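Autoinducer 2-binding protein LsrB (Clostridium saccharobutylicum DSM 13864, PDB 6DSP) binds the quorum-sensing signal autoinducer-2, in its cyclic tetrahydroxytetrahydrofuran form, as a receptor of the solute-binding protein family. Local coordinates at residues V24-K29 with T107-D112. Numbering follows the deposited sequence.
Sequences VTFIPK and TTWDSD. With PAV ((2R,4S)-2-methyl-2,3,3,4-tetrahydroxytetrahydrofuran), chain C.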
ATOM      1  N   VAL A  24      13.633  -8.788  14.325  1.00 15.41           N
ATOM      2  CA  VAL A  24      12.344  -8.698  13.638  1.00 14.25           C
ATOM      3  C   VAL A  24      12.549  -9.086  12.183  1.00 13.87           C
ATOM      4  O   VAL A  24      13.409  -8.515  11.505  1.00 14.50           O
ATOM      5  CB  VAL A  24      11.772  -7.270  13.716  1.00 14.91           C
ATOM      6  CG1 VAL A  24      10.436  -7.209  12.981  1.00 16.07           C
ATOM      7  CG2 VAL A  24      11.635  -6.813  15.168  1.00 15.20           C
ATOM      8  N   THR A  25      11.754 -10.045  11.695  1.00 12.64           N
ATOM      9  CA  THR A  25      11.767 -10.410  10.277  1.00 11.72           C
ATOM     10  C   THR A  25      10.741  -9.529   9.566  1.00 11.71           C
ATOM     11  O   THR A  25       9.551  -9.535   9.922  1.00 12.93           O
ATOM     12  CB  THR A  25      11.441 -11.891  10.076  1.00 12.52           C
ATOM     13  OG1 THR A  25      12.353 -12.691  10.847  1.00 14.56           O
ATOM     14  CG2 THR A  25      11.532 -12.269   8.612  1.00 13.57           C
ATOM     15  N   PHE A  26      11.217  -8.719   8.634  1.00 11.42           N
ATOM     16  CA  PHE A  26      10.394  -7.733   7.940  1.00 11.39           C
ATOM     17  C   PHE A  26      10.088  -8.306   6.564  1.00 11.23           C
ATOM     18  O   PHE A  26      11.006  -8.501   5.749  1.00 12.34           O
ATOM     19  CB  PHE A  26      11.170  -6.413   7.859  1.00 12.77           C
ATOM     20  CG  PHE A  26      10.414  -5.259   7.229  1.00 12.18           C
ATOM     21  CD1 PHE A  26       9.130  -4.930   7.651  1.00 12.27           C
ATOM     22  CD2 PHE A  26      11.018  -4.441   6.289  1.00 13.46           C
ATOM     23  CE1 PHE A  26       8.485  -3.791   7.138  1.00 13.09           C
ATOM     24  CE2 PHE A  26      10.361  -3.332   5.768  1.00 13.93           C
ATOM     25  CZ  PHE A  26       9.083  -3.025   6.174  1.00 13.12           C
ATOM     26  N   ILE A  27       8.816  -8.575   6.308  1.00 11.17           N
ATOM     27  CA  ILE A  27       8.400  -9.314   5.118  1.00 11.31           C
ATOM     28  C   ILE A  27       7.566  -8.401   4.220  1.00 11.00           C
ATOM     29  O   ILE A  27       6.501  -7.920   4.639  1.00 11.90           O
ATOM     30  CB  ILE A  27       7.607 -10.585   5.466  1.00 11.62           C
ATOM     31  CG1 ILE A  27       8.414 -11.473   6.428  1.00 11.90           C
ATOM     32  CG2 ILE A  27       7.224 -11.325   4.168  1.00 12.11           C
ATOM     33  CD1 ILE A  27       7.668 -12.699   6.930  1.00 12.51           C
ATOM     34  N   PRO A  28       8.005  -8.150   2.983  1.00 10.84           N
ATOM     35  CA  PRO A  28       7.254  -7.328   2.046  1.00 10.77           C
ATOM     36  C   PRO A  28       6.307  -8.201   1.228  1.00 10.61           C
ATOM     37  O   PRO A  28       6.371  -9.430   1.271  1.00 11.26           O
ATOM     38  CB  PRO A  28       8.367  -6.812   1.127  1.00 10.98           C
ATOM     39  CG  PRO A  28       9.309  -8.010   1.014  1.00 10.94           C
ATOM     40  CD  PRO A  28       9.311  -8.583   2.412  1.00 10.63           C
ATOM     41  N   LYS A  29       5.420  -7.545   0.469  1.00 10.63           N
ATOM     42  CA  LYS A  29       4.614  -8.320  -0.477  1.00 11.21           C
ATOM     43  C   LYS A  29       5.489  -8.988  -1.530  1.00 11.42           C
ATOM     44  O   LYS A  29       5.166 -10.093  -1.990  1.00 12.59           O
ATOM     45  CB  LYS A  29       3.572  -7.433  -1.163  1.00 10.35           C
ATOM     46  CG  LYS A  29       2.442  -7.004  -0.295  1.00 10.48           C
ATOM     47  CD  LYS A  29       1.409  -6.198  -1.117  1.00 10.49           C
ATOM     48  CE  LYS A  29       0.260  -5.663  -0.294  1.00 10.45           C
ATOM     49  NZ  LYS A  29      -0.576  -4.773  -1.161  1.00 11.43           N
ATOM     50  N   THR A 107       3.174  -8.873  13.845  1.00 12.83           N
ATOM     51  CA  THR A 107       2.598  -7.572  13.515  1.00 12.99           C
ATOM     52  C   THR A 107       2.467  -7.470  12.002  1.00 11.84           C
ATOM     53  O   THR A 107       3.090  -8.235  11.248  1.00 11.46           O
ATOM     54  CB  THR A 107       3.465  -6.385  14.010  1.00 14.44           C
ATOM     55  OG1 THR A 107       4.742  -6.402  13.361  1.00 14.12           O
ATOM     56  CG2 THR A 107       3.638  -6.391  15.544  1.00 15.75           C
ATOM     57  N   THR A 108       1.708  -6.471  11.541  1.00 11.95           N
ATOM     58  CA  THR A 108       1.571  -6.230  10.114  1.00 11.80           C
ATOM     59  C   THR A 108       1.859  -4.768   9.786  1.00 11.17           C
ATOM     60  O   THR A 108       1.849  -3.896  10.657  1.00 11.39           O
ATOM     61  CB  THR A 108       0.183  -6.625   9.595  1.00 11.45           C
ATOM     62  OG1 THR A 108      -0.788  -6.063  10.484  1.00 11.89           O
ATOM     63  CG2 THR A 108       0.026  -8.149   9.580  1.00 12.27           C
ATOM     64  N   TRP A 109       2.084  -4.501   8.504  1.00 11.23           N
ATOM     65  CA  TRP A 109       2.177  -3.144   8.000  1.00 11.22           C
ATOM     66  C   TRP A 109       1.667  -3.176   6.575  1.00 10.79           C
ATOM     67  O   TRP A 109       1.735  -4.231   5.926  1.00 10.97           O
ATOM     68  CB  TRP A 109       3.643  -2.653   8.079  1.00 11.53           C
ATOM     69  CG  TRP A 109       4.557  -3.315   7.066  1.00 11.48           C
ATOM     70  CD1 TRP A 109       4.942  -4.643   7.037  1.00 11.65           C
ATOM     71  CD2 TRP A 109       5.113  -2.714   5.901  1.00 11.28           C
ATOM     72  NE1 TRP A 109       5.727  -4.880   5.907  1.00 12.04           N
ATOM     73  CE2 TRP A 109       5.828  -3.718   5.185  1.00 11.38           C
ATOM     74  CE3 TRP A 109       5.074  -1.421   5.378  1.00 11.72           C
ATOM     75  CZ2 TRP A 109       6.498  -3.455   3.985  1.00 12.10           C
ATOM     76  CZ3 TRP A 109       5.754  -1.157   4.177  1.00 12.82           C
ATOM     77  CH2 TRP A 109       6.473  -2.176   3.509  1.00 12.93           C
ATOM     78  N   ASP A 110       1.188  -2.024   6.083  1.00 11.09           N
ATOM     79  CA  ASP A 110       0.842  -1.836   4.667  1.00 10.90           C
ATOM     80  C   ASP A 110      -0.448  -2.554   4.281  1.00 11.41           C
ATOM     81  O   ASP A 110      -1.463  -1.895   4.029  1.00 12.62           O
ATOM     82  CB  ASP A 110       2.038  -2.193   3.773  1.00 10.55           C
ATOM     83  CG  ASP A 110       1.733  -2.048   2.302  1.00 11.03           C
ATOM     84  OD1 ASP A 110       1.169  -0.990   1.926  1.00 11.76           O
ATOM     85  OD2 ASP A 110       2.122  -2.957   1.510  1.00 11.66           O
ATOM     86  N   SER A 111      -0.457  -3.885   4.277  1.00 11.07           N
ATOM     87  CA  SER A 111      -1.661  -4.657   3.972  1.00 10.79           C
ATOM     88  C   SER A 111      -1.891  -5.693   5.067  1.00 11.08           C
ATOM     89  O   SER A 111      -1.041  -6.571   5.298  1.00 11.51           O
ATOM     90  CB  SER A 111      -1.567  -5.335   2.605  1.00 11.30           C
ATOM     91  OG  SER A 111      -2.840  -5.918   2.354  1.00 12.97           O
ATOM     92  N   ASP A 112      -3.030  -5.580   5.732  1.00 11.00           N
ATOM     93  CA  ASP A 112      -3.304  -6.290   6.969  1.00 11.16           C
ATOM     94  C   ASP A 112      -3.736  -7.738   6.706  1.00 11.77           C
ATOM     95  O   ASP A 112      -3.935  -8.171   5.556  1.00 12.35           O
ATOM     96  CB  ASP A 112      -4.425  -5.553   7.719  1.00 11.41           C
ATOM     97  CG  ASP A 112      -4.330  -5.685   9.240  1.00 12.12           C
ATOM     98  OD1 ASP A 112      -3.493  -6.455   9.791  1.00 11.78           O
ATOM     99  OD2 ASP A 112      -5.128  -4.996   9.896  1.00 13.62           O
TER
HETATM  100  O2  PAV C 401      -0.276   0.868  -3.271  1.00 16.29           O
HETATM  101  C2  PAV C 401       0.846   0.206  -2.650  1.00 12.17           C
HETATM  102  C1  PAV C 401       2.064   1.140  -2.475  1.00 16.09           C
HETATM  103  O5  PAV C 401       1.326  -0.776  -3.726  1.00 11.84           O
HETATM  104  C5  PAV C 401       1.976  -1.783  -3.080  1.00 12.63           C
HETATM  105  C4  PAV C 401       1.733  -1.606  -1.570  1.00 13.53           C
HETATM  106  O4  PAV C 401       1.406  -2.855  -0.967  1.00 12.39           O
HETATM  107  C3  PAV C 401       0.600  -0.575  -1.558  1.00 12.52           C
HETATM  108  O3  PAV C 401       0.647   0.192  -0.387  1.00 13.45           O
HETATM  109  O13 PAV C 401      -0.646  -1.221  -1.700  1.00 12.53           O
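Residues 24-29 and 107-112 carry the C-terminal ends of two parallel strands that strand 81-84 separates in the sheet, Lys-29 CA and Ser-111 CA lying 8.5 Å apart, so the gap is bridged by side chains, one of them reaching a backbone carbonyl. Across it Trp-109 NE1 gives a weak hydrogen bond to Ile-27 O (3.4 Å, 161° at the hydrogen), while one indole face receives Phe-26, whose CE1 lies 3.3 Å from Trp-109 CE2. The two rings meet obliquely, their planes 35° apart, and both side chains touch helix 273-288. Asp-110 CB lies over the rim of the opposite indole face.

Beyond the strand ends the segments turn to the ligand. The extended chain of Lys-29 passes Ser-111, Lys-29 CE packing tightly on Ser-111 CB at 3.4 Å, and delivers NZ to ligand O4 (2.8 Å). Asp-110, its chi1 trans at 179°, sends its carboxylate out to the ligand, where OD1 accepts from O3 and OD2 from O4, both at 2.6 Å. Gln-124 and Ser-85 also bind this carboxylate, and Asp-167 pairs with Lys-29. Ligand O4 thus donates to Asp-110 and accepts from Lys-29, which fixes its hydroxyl orientation and suits polyol recognition at the C-terminal strand ends of a periplasmic binding protein-type domain.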